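Local coordinates for protein AggB (Escherichia coli, PDB 4PHX), which serves as the minor subunit of aggregative adherence fimbriae type I, an Ig-like protein that probably sits at the fimbrial tip and contributes to host adhesion, at residues G69-S74 with R80-Q85; F35-N40 with A91-M96. All coordinates share one frame; numbering follows the deposited sequence.

How the contacts relate
Both contacts belong to one Ig-like beta sandwich, and their centres lie about 8 Å apart. Contact 2 lies in the buried core: strand 35-39 of one sheet faces strand 91-96 of the other across the interior. Contact 1 lies farther out, its centre about 10 Å from the centre of the chain, against about 3 Å for contact 2. Strand 82-85 joins the two, since it pairs with 72-74 on one side and with 34-39 on the other; Arg-84 O to Phe-35 N and Val-82 N to Ile-37 O, each 2.8 Å, are probable hydrogen bonds. Trp-71 reaches back from contact 1, bringing its NE1 to 3.5 Å from Phe-93 CB of contact 2.

Contact 1: residues G69-S74 with R80-Q85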
loop_
_atom_site.group_PDB
_atom_site.type_symbol
_atom_site.label_atom_id
_atom_site.label_comp_id
_atom_site.label_asym_id
_atom_site.label_seq_id
_atom_site.Cartn_x
_atom_site.Cartn_y
_atom_site.Cartn_z
ATOM N N GLY B 69 9.743 -15.666 -9.240
ATOM C CA GLY B 69 8.721 -16.701 -9.334
ATOM C C GLY B 69 9.196 -18.139 -9.483
ATOM O O GLY B 69 9.698 -18.534 -10.532
ATOM N N GLY B 70 9.041 -18.919 -8.417
ATOM C CA GLY B 70 9.354 -20.326 -8.448
ATOM C C GLY B 70 10.769 -20.659 -8.013
ATOM O O GLY B 70 11.219 -21.787 -8.213
ATOM N N TRP B 71 11.467 -19.690 -7.424
ATOM C CA TRP B 71 12.829 -19.892 -6.932
ATOM C C TRP B 71 12.772 -19.797 -5.415
ATOM O O TRP B 71 12.303 -18.806 -4.869
ATOM C CB TRP B 71 13.806 -18.835 -7.505
ATOM C CG TRP B 71 14.034 -18.867 -9.032
ATOM C CD1 TRP B 71 13.382 -18.123 -9.978
ATOM C CD2 TRP B 71 14.980 -19.674 -9.751
ATOM N NE1 TRP B 71 13.856 -18.418 -11.231
ATOM C CE2 TRP B 71 14.824 -19.380 -11.123
ATOM C CE3 TRP B 71 15.931 -20.632 -9.369
ATOM C CZ2 TRP B 71 15.592 -20.003 -12.115
ATOM C CZ3 TRP B 71 16.676 -21.257 -10.353
ATOM C CH2 TRP B 71 16.513 -20.930 -11.710
ATOM N N SER B 72 13.236 -20.832 -4.728
ATOM C CA SER B 72 13.287 -20.821 -3.274
ATOM C C SER B 72 14.739 -20.692 -2.854
ATOM O O SER B 72 15.632 -21.204 -3.542
ATOM C CB SER B 72 12.680 -22.104 -2.690
ATOM O OG SER B 72 11.372 -22.316 -3.188
ATOM N N SER B 73 14.968 -20.005 -1.733
ATOM C CA SER B 73 16.307 -19.810 -1.202
ATOM C C SER B 73 16.894 -21.172 -0.870
ATOM O O SER B 73 16.171 -22.046 -0.393
ATOM C CB SER B 73 16.249 -18.939 0.047
ATOM O OG SER B 73 15.748 -17.648 -0.243
ATOM N N SER B 74 18.186 -21.376 -1.108
ATOM C CA SER B 74 18.752 -22.719 -0.910
ATOM C C SER B 74 20.181 -22.817 -0.347
ATOM O O SER B 74 20.950 -21.852 -0.366
ATOM C CB SER B 74 18.620 -23.568 -2.194
ATOM O OG SER B 74 19.348 -23.008 -3.266
ATOM N N ARG B 80 25.154 -21.527 -0.926
ATOM C CA ARG B 80 23.965 -20.697 -0.767
ATOM C C ARG B 80 23.539 -20.161 -2.138
ATOM O O ARG B 80 24.387 -19.832 -2.968
ATOM C CB ARG B 80 24.237 -19.529 0.194
ATOM C CG ARG B 80 24.635 -19.926 1.631
ATOM C CD ARG B 80 25.091 -18.702 2.465
ATOM N NE ARG B 80 26.430 -18.246 2.084
ATOM C CZ ARG B 80 26.957 -17.066 2.407
ATOM N NH1 ARG B 80 26.268 -16.187 3.121
ATOM N NH2 ARG B 80 28.184 -16.762 2.001
ATOM N N GLY B 81 22.231 -20.094 -2.376
ATOM C CA GLY B 81 21.695 -19.584 -3.627
ATOM C C GLY B 81 20.194 -19.755 -3.656
ATOM O O GLY B 81 19.580 -19.983 -2.625
ATOM N N VAL B 82 19.584 -19.643 -4.825
ATOM C CA VAL B 82 18.167 -19.964 -4.926
ATOM C C VAL B 82 18.015 -21.137 -5.887
ATOM O O VAL B 82 18.856 -21.330 -6.757
ATOM C CB VAL B 82 17.289 -18.750 -5.325
ATOM C CG1 VAL B 82 17.450 -17.613 -4.310
ATOM C CG2 VAL B 82 17.647 -18.262 -6.707
ATOM N N TYR B 83 16.956 -21.922 -5.700
ATOM C CA TYR B 83 16.802 -23.208 -6.369
ATOM C C TYR B 83 15.379 -23.394 -6.901
ATOM O O TYR B 83 14.463 -22.650 -6.540
ATOM C CB TYR B 83 17.161 -24.367 -5.417
ATOM C CG TYR B 83 16.025 -25.353 -5.178
ATOM C CD1 TYR B 83 15.949 -26.547 -5.888
ATOM C CD2 TYR B 83 15.024 -25.084 -4.252
ATOM C CE1 TYR B 83 14.907 -27.437 -5.693
ATOM C CE2 TYR B 83 13.978 -25.986 -4.043
ATOM C CZ TYR B 83 13.928 -27.156 -4.768
ATOM O OH TYR B 83 12.887 -28.046 -4.571
ATOM N N ARG B 84 15.218 -24.407 -7.747
ATOM C CA ARG B 84 13.973 -24.710 -8.426
ATOM C C ARG B 84 14.045 -26.172 -8.895
ATOM O O ARG B 84 15.042 -26.581 -9.501
ATOM C CB ARG B 84 13.878 -23.789 -9.619
ATOM C CG ARG B 84 12.687 -23.955 -10.444
ATOM C CD ARG B 84 12.797 -23.066 -11.648
ATOM N NE ARG B 84 11.464 -22.778 -12.156
ATOM C CZ ARG B 84 10.806 -21.650 -11.908
ATOM N NH1 ARG B 84 11.379 -20.687 -11.185
ATOM N NH2 ARG B 84 9.588 -21.475 -12.406
ATOM N N GLN B 85 13.017 -26.965 -8.591
ATOM C CA GLN B 85 12.965 -28.356 -9.042
ATOM C C GLN B 85 12.547 -28.345 -10.483
ATOM O O GLN B 85 11.955 -27.367 -10.940
ATOM C CB GLN B 85 11.958 -29.177 -8.225
ATOM C CG GLN B 85 11.851 -30.674 -8.598
ATOM C CD GLN B 85 12.698 -31.582 -7.708
ATOM O OE1 GLN B 85 12.538 -31.601 -6.482
ATOM N NE2 GLN B 85 13.606 -32.339 -8.324
#
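Arg-84 and Trp-71 meet in an antiparallel beta hairpin at the margin of the Ig-like sandwich, where residues 69-70 lead into strand 72-74. Arg-84 lies over one indole face. Its CB makes a CH-pi contact with the six-membered ring, and Arg-84 CZ sits 4.7 Å from the centroid of the Trp-71 five-membered ring in a cation-pi contact, the two planes 61° apart. CG stands anti to the backbone N (chi1 179°) and the chain is extended to NE, which carries the guanidinium across the ring to Gly-69. There Arg-84 NH1 donates a nearly straight bond to Gly-69 O (2.8 Å, 168°), close to the guanidinium plane. Gly-70 O lies over one guanidinium face, 3.2 Å from Arg-84 NH1 but poorly angled for a hydrogen bond.

Farther along, Ser-72 and Tyr-83 form a hydrogen-bonded pair, with Ser-72 N to Tyr-83 O at 2.8 Å and Tyr-83 N to Ser-72 O at 2.6 Å. Ser-73 faces Val-82 as a non-hydrogen-bonded pair.

Trp-71 is itself hydrogen-bonded through NE1 to Ile-92 O in the facing sheet. Ser-73 and Ser-74 pair in parallel with a strand of a second subunit, continuing the sheet. At the far end Ser-74 OG, 3.4 Å from Tyr-83 CB, adds a weak hydrogen bond to Gly-81 O.

Contact 2: residues F35-N40 with A91-M96; sequences FHIWIN and AIFDIM
Ile-37 carries CG1 between its backbone N and carbonyl carbon (chi1 63°), and Phe-93 holds its CG in the same way (chi1 61°); these torsions bring Ile-37 CD1 over the Phe-93 ring in the space between the sheets. The methyl comes down over one face, nearer the rim than the centre, with Ile-37 CD1 3.4 Å from Phe-93 CG and 3.8 Å from the ring centroid, a CH-pi contact.

Toward one end the roles of ring and methyl swap strands: Ala-91 CB sits almost centrally over the Phe-35 ring, 3.8 Å from its centroid. Toward the other end Ile-39 and Ile-95 reach for each other tip to tip, Ile-39 CD1 to Ile-95 CD1 at 4.2 Å.

This is the face-to-face packing of a beta sandwich. The strand axes approach to 9.6 Å and run 23° from parallel, and every second residue of each strand points inward. Ile-26 of strand 20-27 touches Phe-35, Ile-37 and Ala-91, while Val-64 of strand 61-67 touches both Ile-39 and Ile-95. On the outer side of 91-96, Asp-94 OD2 makes salt bridges to Lys-20 of its own chain and to Arg-25 of a third subunit.

With no hydrogen bond between the two segments, their contact consists of apolar and CH-pi packing, close-range and less directional than hydrogen bonding.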
loop_
_atom_site.group_PDB
_atom_site.type_symbol
_atom_site.label_atom_id
_atom_site.label_comp_id
_atom_site.label_asym_id
_atom_site.label_seq_id
_atom_site.Cartn_x
_atom_site.Cartn_y
_atom_site.Cartn_z
ATOM N N PHE B 35 17.583 -26.754 -10.705
ATOM C CA PHE B 35 18.455 -25.619 -11.015
ATOM C C PHE B 35 18.791 -24.857 -9.734
ATOM O O PHE B 35 17.997 -24.784 -8.803
ATOM C CB PHE B 35 17.813 -24.609 -11.961
ATOM C CG PHE B 35 17.303 -25.169 -13.260
ATOM C CD1 PHE B 35 16.003 -25.642 -13.366
ATOM C CD2 PHE B 35 18.083 -25.125 -14.403
ATOM C CE1 PHE B 35 15.515 -26.116 -14.590
ATOM C CE2 PHE B 35 17.598 -25.585 -15.620
ATOM C CZ PHE B 35 16.324 -26.080 -15.711
ATOM N N HIS B 36 19.935 -24.197 -9.761
ATOM C CA HIS B 36 20.644 -23.758 -8.581
ATOM C C HIS B 36 21.451 -22.582 -9.077
ATOM O O HIS B 36 22.326 -22.768 -9.930
ATOM C CB HIS B 36 21.571 -24.920 -8.291
ATOM C CG HIS B 36 22.489 -24.734 -7.136
ATOM N ND1 HIS B 36 23.699 -25.385 -7.062
ATOM C CD2 HIS B 36 22.363 -24.030 -5.988
ATOM C CE1 HIS B 36 24.288 -25.080 -5.920
ATOM N NE2 HIS B 36 23.502 -24.255 -5.254
ATOM N N ILE B 37 21.155 -21.377 -8.604
ATOM C CA ILE B 37 21.928 -20.195 -9.005
ATOM C C ILE B 37 22.275 -19.315 -7.827
ATOM O O ILE B 37 21.616 -19.377 -6.798
ATOM C CB ILE B 37 21.171 -19.294 -10.025
ATOM C CG1 ILE B 37 19.897 -18.737 -9.410
ATOM C CG2 ILE B 37 20.854 -20.040 -11.286
ATOM C CD1 ILE B 37 18.879 -18.225 -10.442
ATOM N N TRP B 38 23.291 -18.469 -7.986
ATOM C CA TRP B 38 23.592 -17.462 -6.983
ATOM C C TRP B 38 24.377 -16.330 -7.609
ATOM O O TRP B 38 24.825 -16.446 -8.755
ATOM C CB TRP B 38 24.356 -18.058 -5.793
ATOM C CG TRP B 38 25.643 -18.716 -6.151
ATOM C CD1 TRP B 38 26.897 -18.169 -6.075
ATOM C CD2 TRP B 38 25.822 -20.057 -6.640
ATOM N NE1 TRP B 38 27.836 -19.086 -6.488
ATOM C CE2 TRP B 38 27.203 -20.250 -6.840
ATOM C CE3 TRP B 38 24.947 -21.106 -6.935
ATOM C CZ2 TRP B 38 27.729 -21.448 -7.306
ATOM C CZ3 TRP B 38 25.467 -22.298 -7.400
ATOM C CH2 TRP B 38 26.846 -22.463 -7.586
ATOM N N ILE B 39 24.531 -15.227 -6.879
ATOM C CA ILE B 39 25.402 -14.167 -7.357
ATOM C C ILE B 39 26.710 -14.225 -6.595
ATOM O O ILE B 39 26.700 -14.439 -5.378
ATOM C CB ILE B 39 24.798 -12.790 -7.129
ATOM C CG1 ILE B 39 23.472 -12.653 -7.893
ATOM C CG2 ILE B 39 25.825 -11.683 -7.491
ATOM C CD1 ILE B 39 22.872 -11.279 -7.801
ATOM N N ASN B 40 27.836 -14.027 -7.279
ATOM C CA ASN B 40 29.122 -13.922 -6.557
ATOM C C ASN B 40 29.407 -12.511 -6.062
ATOM O O ASN B 40 30.094 -11.727 -6.719
ATOM C CB ASN B 40 30.283 -14.417 -7.398
ATOM C CG ASN B 40 30.053 -15.797 -7.914
ATOM O OD1 ASN B 40 29.977 -16.752 -7.146
ATOM N ND2 ASN B 40 29.920 -15.915 -9.224
ATOM N N ALA B 91 15.550 -22.486 -17.597
ATOM C CA ALA B 91 14.817 -21.759 -16.565
ATOM C C ALA B 91 15.170 -20.288 -16.559
ATOM O O ALA B 91 16.316 -19.901 -16.765
ATOM C CB ALA B 91 15.061 -22.365 -15.224
ATOM N N ILE B 92 14.160 -19.457 -16.346
ATOM C CA ILE B 92 14.352 -18.022 -16.365
ATOM C C ILE B 92 14.348 -17.454 -14.941
ATOM O O ILE B 92 13.566 -17.887 -14.088
ATOM C CB ILE B 92 13.297 -17.361 -17.242
ATOM C CG1 ILE B 92 13.463 -17.855 -18.682
ATOM C CG2 ILE B 92 13.369 -15.836 -17.174
ATOM C CD1 ILE B 92 14.729 -17.377 -19.354
ATOM N N PHE B 93 15.263 -16.516 -14.688
ATOM C CA PHE B 93 15.368 -15.832 -13.388
ATOM C C PHE B 93 15.683 -14.352 -13.569
ATOM O O PHE B 93 16.111 -13.917 -14.634
ATOM C CB PHE B 93 16.468 -16.461 -12.528
ATOM C CG PHE B 93 17.834 -16.388 -13.151
ATOM C CD1 PHE B 93 18.667 -15.315 -12.899
ATOM C CD2 PHE B 93 18.278 -17.403 -14.002
ATOM C CE1 PHE B 93 19.921 -15.231 -13.475
ATOM C CE2 PHE B 93 19.526 -17.329 -14.586
ATOM C CZ PHE B 93 20.361 -16.227 -14.323
ATOM N N ASP B 94 15.503 -13.570 -12.527
ATOM C CA ASP B 94 15.861 -12.163 -12.633
ATOM C C ASP B 94 16.796 -11.756 -11.526
ATOM O O ASP B 94 16.866 -12.413 -10.480
ATOM C CB ASP B 94 14.625 -11.283 -12.543
ATOM C CG ASP B 94 13.666 -11.509 -13.690
ATOM O OD1 ASP B 94 13.904 -10.959 -14.793
ATOM O OD2 ASP B 94 12.654 -12.201 -13.462
ATOM N N ILE B 95 17.503 -10.664 -11.766
ATOM C CA ILE B 95 18.189 -9.948 -10.705
ATOM C C ILE B 95 17.375 -8.700 -10.408
ATOM O O ILE B 95 17.116 -7.872 -11.288
ATOM C CB ILE B 95 19.639 -9.614 -11.076
ATOM C CG1 ILE B 95 20.447 -10.917 -11.163
ATOM C CG2 ILE B 95 20.265 -8.674 -10.035
ATOM C CD1 ILE B 95 21.837 -10.764 -11.789
ATOM N N MET B 96 16.943 -8.586 -9.161
ATOM C CA MET B 96 15.976 -7.560 -8.813
ATOM C C MET B 96 16.467 -6.616 -7.724
ATOM O O MET B 96 17.232 -7.007 -6.839
ATOM C CB MET B 96 14.642 -8.191 -8.394
ATOM C CG MET B 96 13.918 -8.937 -9.491
ATOM S SD MET B 96 12.583 -9.975 -8.865
ATOM C CE MET B 96 13.417 -11.050 -7.738
#